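DspB (Aggregatibacter actinomycetemcomitans, PDB 1YHT) probably hydrolyses beta-linked N-acetylglucosamine polymers of the biofilm matrix, acting as a biofilm-releasing family 20 glycoside hydrolase. Local coordinates at residues Ser31-Ser43 / Gln96-Ile109. Sequence-based numbering, arbitrary orientation.
Sequences SPEVIKSFIDTIS and QLDDIKAYAKAKGI
I39 packs between I100, A104 and I109 on the barrel-facing side of two nearly parallel helices, whose axes lie 10.1 Å apart and diverge by 13°. With chi1 at -76° its CG1 lies beside the backbone N, which puts CG2 anti to it; CG2 meets I109 CG1 at 3.9 Å and also touches Y103 CD2, while CD1 reaches the methyl of A104. I35 crosses I100 at about a right angle, CG2 against CG2, and I42 CG2 lies 3.7 Å from I109 CD1. L50 of strand 49-53 touches I35, I39, I42 and I109, closing this apolar layer from the barrel side. These are neighbouring outer helices of the TIM barrel of family 20 hydrolases: helix 32-44 leads into strand 49-53, and helix 94-106 is closed by a Schellman motif at G108 before strand 110-117. Polar and partly exposed groups take over on the outer side. K36 lays its CG over one face of the Y103 ring, toward the rim, in a CH-pi contact, and its extended chain continues to D99, NZ lying 2.9 Å from OD2, syn but tilted out of the carboxylate plane, with a weak second bond to OD1. At the ring's edge the Y103 hydroxyl is modelled as donating to D40 OD1, at a doubtfully short separation. The same oxygen takes K107 NZ at 2.9 Å from above the carboxylate plane. A water accepts from K107 NZ and also hydrogen-bonds to S43 OG.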
# COMPACT_ATOMS: atom_id res chain seq x y z
N SER A 31 -7.75 6.15 14.27
CA SER A 31 -7.15 6.54 15.54
C SER A 31 -6.06 5.56 15.96
O SER A 31 -6.09 4.41 15.59
CB SER A 31 -8.24 6.64 16.60
OG SER A 31 -8.60 5.36 17.08
N PRO A 32 -5.05 6.03 16.69
CA PRO A 32 -4.11 5.06 17.28
C PRO A 32 -4.75 3.85 17.97
O PRO A 32 -4.31 2.71 17.79
CB PRO A 32 -3.32 5.91 18.28
CG PRO A 32 -3.29 7.25 17.65
CD PRO A 32 -4.64 7.42 16.98
N GLU A 33 -5.80 4.09 18.74
CA GLU A 33 -6.54 3.02 19.42
C GLU A 33 -7.04 1.94 18.46
O GLU A 33 -6.88 0.77 18.70
CB GLU A 33 -7.71 3.59 20.22
CG GLU A 33 -7.35 4.14 21.60
CD GLU A 33 -7.05 3.08 22.65
OE1 GLU A 33 -7.45 1.91 22.45
OE2 GLU A 33 -6.40 3.44 23.69
N VAL A 34 -7.66 2.37 17.37
CA VAL A 34 -8.20 1.47 16.37
C VAL A 34 -7.09 0.78 15.60
O VAL A 34 -7.19 -0.41 15.30
CB VAL A 34 -9.16 2.20 15.44
CG1 VAL A 34 -9.55 1.34 14.27
CG2 VAL A 34 -10.42 2.72 16.22
N ILE A 35 -6.00 1.49 15.30
CA ILE A 35 -4.84 0.87 14.67
C ILE A 35 -4.27 -0.25 15.54
O ILE A 35 -3.93 -1.33 15.04
CB ILE A 35 -3.78 1.91 14.31
CG1 ILE A 35 -4.30 2.80 13.13
CG2 ILE A 35 -2.50 1.20 13.89
CD1 ILE A 35 -3.44 3.97 12.77
N LYS A 36 -4.18 -0.00 16.83
CA LYS A 36 -3.79 -1.04 17.79
C LYS A 36 -4.75 -2.24 17.82
O LYS A 36 -4.29 -3.37 18.00
CB LYS A 36 -3.64 -0.47 19.19
CG LYS A 36 -2.40 0.37 19.40
CD LYS A 36 -2.51 1.13 20.71
CE LYS A 36 -1.25 1.96 21.01
NZ LYS A 36 -1.24 2.32 22.44
N SER A 37 -6.05 -2.01 17.65
CA SER A 37 -7.00 -3.11 17.54
C SER A 37 -6.77 -3.98 16.29
O SER A 37 -6.85 -5.18 16.35
CB SER A 37 -8.45 -2.59 17.61
OG SER A 37 -8.77 -2.09 18.91
N PHE A 38 -6.48 -3.35 15.15
CA PHE A 38 -6.12 -4.08 13.94
C PHE A 38 -4.87 -4.92 14.21
O PHE A 38 -4.79 -6.09 13.79
CB PHE A 38 -5.80 -3.10 12.77
CG PHE A 38 -6.97 -2.60 12.05
CD1 PHE A 38 -7.84 -3.46 11.42
CD2 PHE A 38 -7.22 -1.23 11.98
CE1 PHE A 38 -8.91 -2.98 10.69
CE2 PHE A 38 -8.27 -0.75 11.25
CZ PHE A 38 -9.14 -1.65 10.62
N ILE A 39 -3.88 -4.32 14.89
CA ILE A 39 -2.67 -5.05 15.27
C ILE A 39 -3.01 -6.31 16.16
O ILE A 39 -2.43 -7.38 15.99
CB ILE A 39 -1.66 -4.15 15.96
CG1 ILE A 39 -0.96 -3.27 14.91
CG2 ILE A 39 -0.60 -5.00 16.73
CD1 ILE A 39 -0.40 -2.04 15.44
N ASP A 40 -3.97 -6.15 17.07
CA ASP A 40 -4.40 -7.27 17.94
C ASP A 40 -4.94 -8.39 17.09
O ASP A 40 -4.53 -9.55 17.24
CB ASP A 40 -5.44 -6.81 18.91
CG ASP A 40 -4.89 -5.82 19.93
OD1 ASP A 40 -3.70 -5.86 20.30
OD2 ASP A 40 -5.69 -4.98 20.39
N THR A 41 -5.80 -8.07 16.15
CA THR A 41 -6.37 -9.08 15.24
C THR A 41 -5.27 -9.79 14.43
O THR A 41 -5.27 -11.02 14.35
CB THR A 41 -7.41 -8.47 14.30
OG1 THR A 41 -8.41 -7.88 15.08
CG2 THR A 41 -8.07 -9.50 13.39
N ILE A 42 -4.33 -9.01 13.87
CA ILE A 42 -3.27 -9.58 13.06
C ILE A 42 -2.50 -10.59 13.94
O ILE A 42 -2.23 -11.74 13.53
CB ILE A 42 -2.33 -8.48 12.46
CG1 ILE A 42 -3.09 -7.57 11.48
CG2 ILE A 42 -1.16 -9.12 11.69
CD1 ILE A 42 -2.43 -6.24 11.23
N SER A 43 -2.13 -10.13 15.13
CA SER A 43 -1.29 -10.87 16.05
C SER A 43 -1.95 -12.14 16.54
O SER A 43 -1.35 -13.22 16.48
CB SER A 43 -0.96 -10.00 17.26
OG SER A 43 -0.20 -10.74 18.19
N GLN A 96 2.45 9.76 18.57
CA GLN A 96 1.46 8.75 18.23
C GLN A 96 2.04 7.57 17.47
O GLN A 96 1.77 6.42 17.80
CB GLN A 96 0.30 9.35 17.45
CG GLN A 96 -0.56 10.22 18.33
CD GLN A 96 -1.56 11.08 17.58
OE1 GLN A 96 -1.43 11.31 16.39
NE2 GLN A 96 -2.58 11.55 18.30
N LEU A 97 2.87 7.85 16.47
CA LEU A 97 3.52 6.78 15.72
C LEU A 97 4.47 5.96 16.58
O LEU A 97 4.59 4.75 16.40
CB LEU A 97 4.25 7.37 14.55
CG LEU A 97 3.39 7.95 13.43
CD1 LEU A 97 4.12 9.01 12.64
CD2 LEU A 97 2.86 6.83 12.54
N ASP A 98 5.17 6.61 17.51
CA ASP A 98 6.08 5.90 18.42
C ASP A 98 5.31 4.97 19.38
O ASP A 98 5.75 3.87 19.65
CB ASP A 98 6.90 6.88 19.25
CG ASP A 98 8.02 7.54 18.45
OD1 ASP A 98 8.38 7.06 17.35
OD2 ASP A 98 8.54 8.56 18.98
N ASP A 99 4.13 5.40 19.81
CA ASP A 99 3.20 4.58 20.57
C ASP A 99 2.72 3.32 19.74
O ASP A 99 2.76 2.18 20.22
CB ASP A 99 2.01 5.45 21.01
CG ASP A 99 0.96 4.67 21.84
OD1 ASP A 99 1.35 3.79 22.62
OD2 ASP A 99 -0.24 4.94 21.70
N ILE A 100 2.36 3.54 18.47
CA ILE A 100 1.93 2.43 17.60
C ILE A 100 3.10 1.45 17.35
O ILE A 100 2.88 0.26 17.35
CB ILE A 100 1.37 2.99 16.27
CG1 ILE A 100 0.05 3.74 16.55
CG2 ILE A 100 1.13 1.88 15.22
CD1 ILE A 100 -0.38 4.70 15.46
N LYS A 101 4.30 2.00 17.11
CA LYS A 101 5.50 1.24 16.82
C LYS A 101 5.84 0.30 17.96
O LYS A 101 6.08 -0.89 17.73
CB LYS A 101 6.69 2.18 16.58
CG LYS A 101 6.64 2.93 15.24
CD LYS A 101 7.57 4.13 15.17
CE LYS A 101 9.00 3.87 15.67
NZ LYS A 101 9.78 5.18 15.83
N ALA A 102 5.88 0.85 19.18
CA ALA A 102 6.10 0.06 20.41
C ALA A 102 5.07 -1.08 20.54
O ALA A 102 5.40 -2.23 20.84
CB ALA A 102 6.13 0.98 21.66
N TYR A 103 3.82 -0.78 20.25
CA TYR A 103 2.75 -1.73 20.44
C TYR A 103 2.93 -2.86 19.41
O TYR A 103 2.90 -4.05 19.78
CB TYR A 103 1.41 -1.03 20.32
CG TYR A 103 0.27 -1.88 20.75
CD1 TYR A 103 -0.04 -2.01 22.09
CD2 TYR A 103 -0.49 -2.60 19.81
CE1 TYR A 103 -1.09 -2.86 22.52
CE2 TYR A 103 -1.52 -3.42 20.22
CZ TYR A 103 -1.81 -3.57 21.58
OH TYR A 103 -2.85 -4.39 22.01
N ALA A 104 3.17 -2.48 18.15
CA ALA A 104 3.40 -3.45 17.05
C ALA A 104 4.54 -4.39 17.33
O ALA A 104 4.43 -5.62 17.19
CB ALA A 104 3.68 -2.71 15.74
N LYS A 105 5.66 -3.78 17.70
CA LYS A 105 6.86 -4.49 18.00
C LYS A 105 6.66 -5.52 19.13
O LYS A 105 7.05 -6.67 18.99
CB LYS A 105 7.93 -3.48 18.40
CG LYS A 105 9.29 -3.82 17.93
CD LYS A 105 10.21 -2.65 18.29
CE LYS A 105 11.63 -3.05 18.04
NZ LYS A 105 12.53 -2.06 18.67
N ALA A 106 6.01 -5.14 20.21
CA ALA A 106 5.70 -6.11 21.25
C ALA A 106 4.77 -7.21 20.77
O ALA A 106 4.77 -8.33 21.31
CB ALA A 106 5.13 -5.45 22.46
N LYS A 107 3.96 -6.93 19.75
CA LYS A 107 3.06 -7.99 19.25
C LYS A 107 3.67 -8.76 18.09
O LYS A 107 3.00 -9.61 17.50
CB LYS A 107 1.71 -7.40 18.88
CG LYS A 107 0.88 -7.01 20.15
CD LYS A 107 -0.56 -7.56 20.15
CE LYS A 107 -1.17 -7.61 21.58
NZ LYS A 107 -2.57 -8.18 21.59
N GLY A 108 4.91 -8.45 17.73
CA GLY A 108 5.58 -9.16 16.67
C GLY A 108 5.04 -8.80 15.29
O GLY A 108 5.16 -9.60 14.36
N ILE A 109 4.42 -7.64 15.18
CA ILE A 109 3.87 -7.15 13.91
C ILE A 109 4.79 -6.10 13.28
O ILE A 109 4.98 -5.01 13.83
CB ILE A 109 2.40 -6.60 14.07
CG1 ILE A 109 1.51 -7.65 14.79
CG2 ILE A 109 1.83 -6.21 12.72
CD1 ILE A 109 1.55 -9.00 14.17
O HOH W 1 -1.76 -10.60 20.85